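Long-range contact in albumin-1 (Psophocarpus tetragonolobus, PDB 1WBA), which serves as a 2S seed storage protein and belongs to the leguminous Kunitz-type protease inhibitor family: residues N52-K64 with M76-K88. Residues are numbered along the deposited sequence; the frame is centred on the assembly and turned at random.
Sequences NIMYATSISSEDK and MRLKINFATDPHK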
loop_
_atom_site.group_PDB
_atom_site.type_symbol
_atom_site.label_atom_id
_atom_site.label_comp_id
_atom_site.label_asym_id
_atom_site.label_seq_id
_atom_site.Cartn_x
_atom_site.Cartn_y
_atom_site.Cartn_z
ATOM N N ASN A 52 11.910 -9.581 -7.682
ATOM C CA ASN A 52 11.484 -10.650 -6.778
ATOM C C ASN A 52 11.540 -10.364 -5.282
ATOM O O ASN A 52 11.693 -11.287 -4.478
ATOM C CB ASN A 52 12.234 -11.949 -7.086
ATOM C CG ASN A 52 12.090 -12.366 -8.528
ATOM O OD1 ASN A 52 10.977 -12.507 -9.037
ATOM N ND2 ASN A 52 13.216 -12.507 -9.220
ATOM N N ILE A 53 11.398 -9.100 -4.900
ATOM C CA ILE A 53 11.378 -8.748 -3.479
ATOM C C ILE A 53 9.904 -8.615 -3.091
ATOM O O ILE A 53 9.094 -8.163 -3.890
ATOM C CB ILE A 53 12.054 -7.374 -3.185
ATOM C CG1 ILE A 53 13.564 -7.433 -3.406
ATOM C CG2 ILE A 53 11.769 -6.945 -1.758
ATOM C CD1 ILE A 53 14.269 -8.337 -2.466
ATOM N N MET A 54 9.550 -9.044 -1.887
ATOM C CA MET A 54 8.177 -8.911 -1.416
ATOM C C MET A 54 8.191 -8.661 0.071
ATOM O O MET A 54 8.190 -9.599 0.876
ATOM C CB MET A 54 7.295 -10.118 -1.784
ATOM C CG MET A 54 7.952 -11.476 -1.790
ATOM S SD MET A 54 6.796 -12.735 -2.408
ATOM C CE MET A 54 6.927 -12.539 -4.190
ATOM N N TYR A 55 8.248 -7.382 0.435
ATOM C CA TYR A 55 8.290 -6.991 1.840
ATOM C C TYR A 55 6.937 -7.164 2.554
ATOM O O TYR A 55 5.866 -6.873 1.986
ATOM C CB TYR A 55 8.749 -5.536 1.979
ATOM C CG TYR A 55 10.189 -5.250 1.566
ATOM C CD1 TYR A 55 11.228 -6.132 1.893
ATOM C CD2 TYR A 55 10.520 -4.071 0.886
ATOM C CE1 TYR A 55 12.558 -5.835 1.564
ATOM C CE2 TYR A 55 11.845 -3.767 0.552
ATOM C CZ TYR A 55 12.855 -4.654 0.890
ATOM O OH TYR A 55 14.157 -4.360 0.561
ATOM N N ALA A 56 6.998 -7.610 3.808
ATOM C CA ALA A 56 5.800 -7.800 4.615
ATOM C C ALA A 56 5.445 -6.456 5.232
ATOM O O ALA A 56 6.326 -5.636 5.507
ATOM C CB ALA A 56 6.061 -8.815 5.710
ATOM N N THR A 57 4.155 -6.243 5.467
ATOM C CA THR A 57 3.656 -5.013 6.054
ATOM C C THR A 57 2.646 -5.291 7.173
ATOM O O THR A 57 1.923 -6.298 7.140
ATOM C CB THR A 57 2.886 -4.165 4.998
ATOM O OG1 THR A 57 1.979 -5.011 4.278
ATOM C CG2 THR A 57 3.831 -3.514 4.005
ATOM N N SER A 58 2.641 -4.441 8.193
ATOM C CA SER A 58 1.628 -4.545 9.247
ATOM C C SER A 58 0.498 -3.663 8.735
ATOM O O SER A 58 0.750 -2.593 8.136
ATOM C CB SER A 58 2.126 -3.968 10.565
ATOM O OG SER A 58 3.289 -4.649 10.966
ATOM N N ILE A 59 -0.733 -4.117 8.940
ATOM C CA ILE A 59 -1.913 -3.380 8.510
ATOM C C ILE A 59 -2.718 -3.129 9.789
ATOM O O ILE A 59 -3.135 -4.074 10.470
ATOM C CB ILE A 59 -2.712 -4.197 7.465
ATOM C CG1 ILE A 59 -1.800 -4.518 6.273
ATOM C CG2 ILE A 59 -3.943 -3.419 7.019
ATOM C CD1 ILE A 59 -2.407 -5.384 5.234
ATOM N N SER A 60 -2.864 -1.854 10.145
ATOM C CA SER A 60 -3.542 -1.455 11.382
ATOM C C SER A 60 -4.621 -0.413 11.192
ATOM O O SER A 60 -4.542 0.417 10.289
ATOM C CB SER A 60 -2.507 -0.860 12.350
ATOM O OG SER A 60 -1.390 -1.721 12.488
ATOM N N SER A 61 -5.618 -0.427 12.072
ATOM C CA SER A 61 -6.649 0.580 11.994
ATOM C C SER A 61 -5.972 1.911 12.355
ATOM O O SER A 61 -5.083 1.976 13.217
ATOM C CB SER A 61 -7.796 0.277 12.970
ATOM O OG SER A 61 -7.318 0.092 14.284
ATOM N N GLU A 62 -6.338 2.954 11.628
ATOM C CA GLU A 62 -5.797 4.276 11.871
ATOM C C GLU A 62 -6.244 4.743 13.261
ATOM O O GLU A 62 -5.469 5.326 14.004
ATOM C CB GLU A 62 -6.290 5.225 10.772
ATOM C CG GLU A 62 -6.087 6.678 11.087
ATOM C CD GLU A 62 -6.518 7.583 9.976
ATOM O OE1 GLU A 62 -7.724 7.717 9.726
ATOM O OE2 GLU A 62 -5.629 8.171 9.351
ATOM N N ASP A 63 -7.490 4.464 13.610
ATOM C CA ASP A 63 -8.038 4.830 14.914
ATOM C C ASP A 63 -7.494 3.872 15.968
ATOM O O ASP A 63 -7.738 2.672 15.886
ATOM C CB ASP A 63 -9.572 4.714 14.868
ATOM C CG ASP A 63 -10.266 5.313 16.097
ATOM O OD1 ASP A 63 -9.578 5.744 17.048
ATOM O OD2 ASP A 63 -11.522 5.351 16.104
ATOM N N LYS A 64 -6.758 4.389 16.947
ATOM C CA LYS A 64 -6.229 3.530 17.999
ATOM C C LYS A 64 -7.012 3.495 19.336
ATOM O O LYS A 64 -6.607 2.796 20.269
ATOM C CB LYS A 64 -4.766 3.855 18.248
ATOM C CG LYS A 64 -3.875 3.451 17.093
ATOM C CD LYS A 64 -2.422 3.797 17.391
ATOM N N MET A 76 -12.388 0.624 5.937
ATOM C CA MET A 76 -11.923 1.059 7.249
ATOM C C MET A 76 -10.588 1.776 7.039
ATOM O O MET A 76 -9.769 1.297 6.249
ATOM C CB MET A 76 -11.713 -0.182 8.119
ATOM C CG MET A 76 -10.901 0.029 9.423
ATOM S SD MET A 76 -10.719 -1.458 10.376
ATOM C CE MET A 76 -12.299 -1.647 11.034
ATOM N N ARG A 77 -10.410 2.946 7.657
ATOM C CA ARG A 77 -9.165 3.698 7.514
ATOM C C ARG A 77 -7.998 2.984 8.171
ATOM O O ARG A 77 -8.075 2.614 9.353
ATOM C CB ARG A 77 -9.321 5.124 8.046
ATOM C CG ARG A 77 -10.405 5.904 7.305
ATOM C CD ARG A 77 -10.561 7.308 7.868
ATOM N NE ARG A 77 -9.502 8.226 7.443
ATOM C CZ ARG A 77 -9.499 8.840 6.269
ATOM N NH1 ARG A 77 -10.483 8.618 5.417
ATOM N NH2 ARG A 77 -8.572 9.738 5.977
ATOM N N LEU A 78 -6.903 2.847 7.416
ATOM C CA LEU A 78 -5.719 2.119 7.855
ATOM C C LEU A 78 -4.416 2.856 7.752
ATOM O O LEU A 78 -4.260 3.779 6.949
ATOM C CB LEU A 78 -5.537 0.875 6.981
ATOM C CG LEU A 78 -6.779 0.050 6.683
ATOM C CD1 LEU A 78 -6.453 -0.893 5.549
ATOM C CD2 LEU A 78 -7.241 -0.690 7.944
ATOM N N LYS A 79 -3.457 2.347 8.512
ATOM C CA LYS A 79 -2.087 2.816 8.511
ATOM C C LYS A 79 -1.336 1.551 8.091
ATOM O O LYS A 79 -1.640 0.453 8.579
ATOM C CB LYS A 79 -1.661 3.263 9.910
ATOM C CG LYS A 79 -0.185 3.630 10.008
ATOM C CD LYS A 79 0.109 4.492 11.239
ATOM C CE LYS A 79 -0.240 5.977 10.995
ATOM N NZ LYS A 79 -1.696 6.268 10.733
ATOM N N ILE A 80 -0.413 1.683 7.137
ATOM C CA ILE A 80 0.354 0.540 6.651
ATOM C C ILE A 80 1.823 0.829 6.851
ATOM O O ILE A 80 2.279 1.921 6.551
ATOM C CB ILE A 80 0.060 0.262 5.151
ATOM C CG1 ILE A 80 -1.425 -0.090 4.969
ATOM C CG2 ILE A 80 0.915 -0.892 4.642
ATOM C CD1 ILE A 80 -1.867 -0.319 3.536
ATOM N N ASN A 81 2.556 -0.122 7.406
ATOM C CA ASN A 81 3.983 0.083 7.606
ATOM C C ASN A 81 4.775 -1.184 7.343
ATOM O O ASN A 81 4.253 -2.289 7.491
ATOM C CB ASN A 81 4.269 0.634 9.009
ATOM C CG ASN A 81 4.052 -0.397 10.119
ATOM O OD1 ASN A 81 4.921 -1.223 10.386
ATOM N ND2 ASN A 81 2.911 -0.326 10.791
ATOM N N PHE A 82 6.019 -1.043 6.888
ATOM C CA PHE A 82 6.849 -2.221 6.634
ATOM C C PHE A 82 7.169 -2.905 7.963
ATOM O O PHE A 82 7.489 -2.253 8.951
ATOM C CB PHE A 82 8.106 -1.842 5.853
ATOM C CG PHE A 82 7.827 -1.488 4.430
ATOM C CD1 PHE A 82 7.514 -2.478 3.514
ATOM C CD2 PHE A 82 7.829 -0.154 4.014
ATOM C CE1 PHE A 82 7.196 -2.164 2.190
ATOM C CE2 PHE A 82 7.512 0.178 2.692
ATOM C CZ PHE A 82 7.194 -0.827 1.777
ATOM N N ALA A 83 7.088 -4.223 7.969
ATOM C CA ALA A 83 7.277 -4.985 9.189
ATOM C C ALA A 83 8.652 -5.561 9.390
ATOM O O ALA A 83 9.025 -5.920 10.502
ATOM C CB ALA A 83 6.233 -6.097 9.248
ATOM N N THR A 84 9.421 -5.647 8.327
ATOM C CA THR A 84 10.737 -6.225 8.444
ATOM C C THR A 84 11.873 -5.321 7.977
ATOM O O THR A 84 11.663 -4.225 7.432
ATOM C CB THR A 84 10.810 -7.508 7.618
ATOM O OG1 THR A 84 10.766 -7.175 6.227
ATOM C CG2 THR A 84 9.624 -8.409 7.938
ATOM N N ASP A 85 13.091 -5.776 8.242
ATOM C CA ASP A 85 14.269 -5.064 7.794
ATOM C C ASP A 85 14.203 -5.228 6.283
ATOM O O ASP A 85 13.654 -6.221 5.789
ATOM C CB ASP A 85 15.534 -5.734 8.336
ATOM C CG ASP A 85 15.652 -5.630 9.848
ATOM O OD1 ASP A 85 15.428 -4.542 10.420
ATOM O OD2 ASP A 85 15.990 -6.652 10.469
ATOM N N PRO A 86 14.822 -4.310 5.525
ATOM C CA PRO A 86 15.583 -3.138 5.958
ATOM C C PRO A 86 14.775 -1.884 6.303
ATOM O O PRO A 86 15.350 -0.866 6.681
ATOM C CB PRO A 86 16.492 -2.892 4.764
ATOM C CG PRO A 86 15.606 -3.237 3.620
ATOM C CD PRO A 86 14.923 -4.493 4.067
ATOM N N HIS A 87 13.453 -1.957 6.212
ATOM C CA HIS A 87 12.621 -0.789 6.470
ATOM C C HIS A 87 11.624 -1.024 7.580
ATOM O O HIS A 87 10.500 -0.536 7.526
ATOM C CB HIS A 87 11.875 -0.394 5.196
ATOM C CG HIS A 87 12.758 -0.290 3.995
ATOM N ND1 HIS A 87 13.671 0.729 3.827
ATOM C CD2 HIS A 87 12.918 -1.113 2.933
ATOM C CE1 HIS A 87 14.361 0.527 2.718
ATOM N NE2 HIS A 87 13.919 -0.589 2.156
ATOM N N LYS A 88 12.065 -1.714 8.621
ATOM C CA LYS A 88 11.207 -2.021 9.738
ATOM C C LYS A 88 10.633 -0.764 10.355
ATOM O O LYS A 88 11.354 0.127 10.789
ATOM C CB LYS A 88 11.981 -2.825 10.781
ATOM C CG LYS A 88 11.106 -3.630 11.732
ATOM C CD LYS A 88 11.934 -4.690 12.465
ATOM C CE LYS A 88 13.001 -4.043 13.355
ATOM N NZ LYS A 88 13.979 -5.013 13.973
HETATM O O HOH W 1 14.686 -1.980 -0.170
HETATM O O HOH W 2 9.019 -5.243 5.561
HETATM O O HOH W 3 9.343 -8.881 4.644
HETATM O O HOH W 4 0.444 -0.410 10.579
HETATM O O HOH W 5 -6.620 10.304 7.924
HETATM O O HOH W 6 -9.502 3.308 11.664
#
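The carbonyl oxygen of Ala56 is gripped twice: Ala83 N reaches it at 2.9 Å along an almost straight bond (174° at the hydrogen), from above the carbonyl plane, and a water that also accepts from Thr84 N donates to it. From there strands 56-61 and 78-82 run antiparallel, with Ser58 exchanging backbone bonds with Asn81, and Ser60 with Lys79. Ile59 and Ile80 lie on one sheet face, Ser60 and Lys79 on the other. At the far end Glu62 N binds Arg77 O, and the two side chains lie alongside each other in a salt bridge: Arg77 NE meets the syn side of Glu62 OE1 at 2.9 Å, OE1 lying near the guanidinium plane, while a water links Glu62 OE2 to Arg77 NH2. Back beside Ala56, Tyr55 forms two offset edge-to-face pairs, its edge toward the Phe82 face (planes at 82°) and the His87 edge toward its own face. With only a methyl group here, as in alanine, Phe82 and His87 would probably lose the ring between them, and the water on His87 NE2 its phenolic partner. This aromatic cluster ends a strand pair that, with 17-23 along 56-61, belongs to the Kunitz-type beta-trefoil.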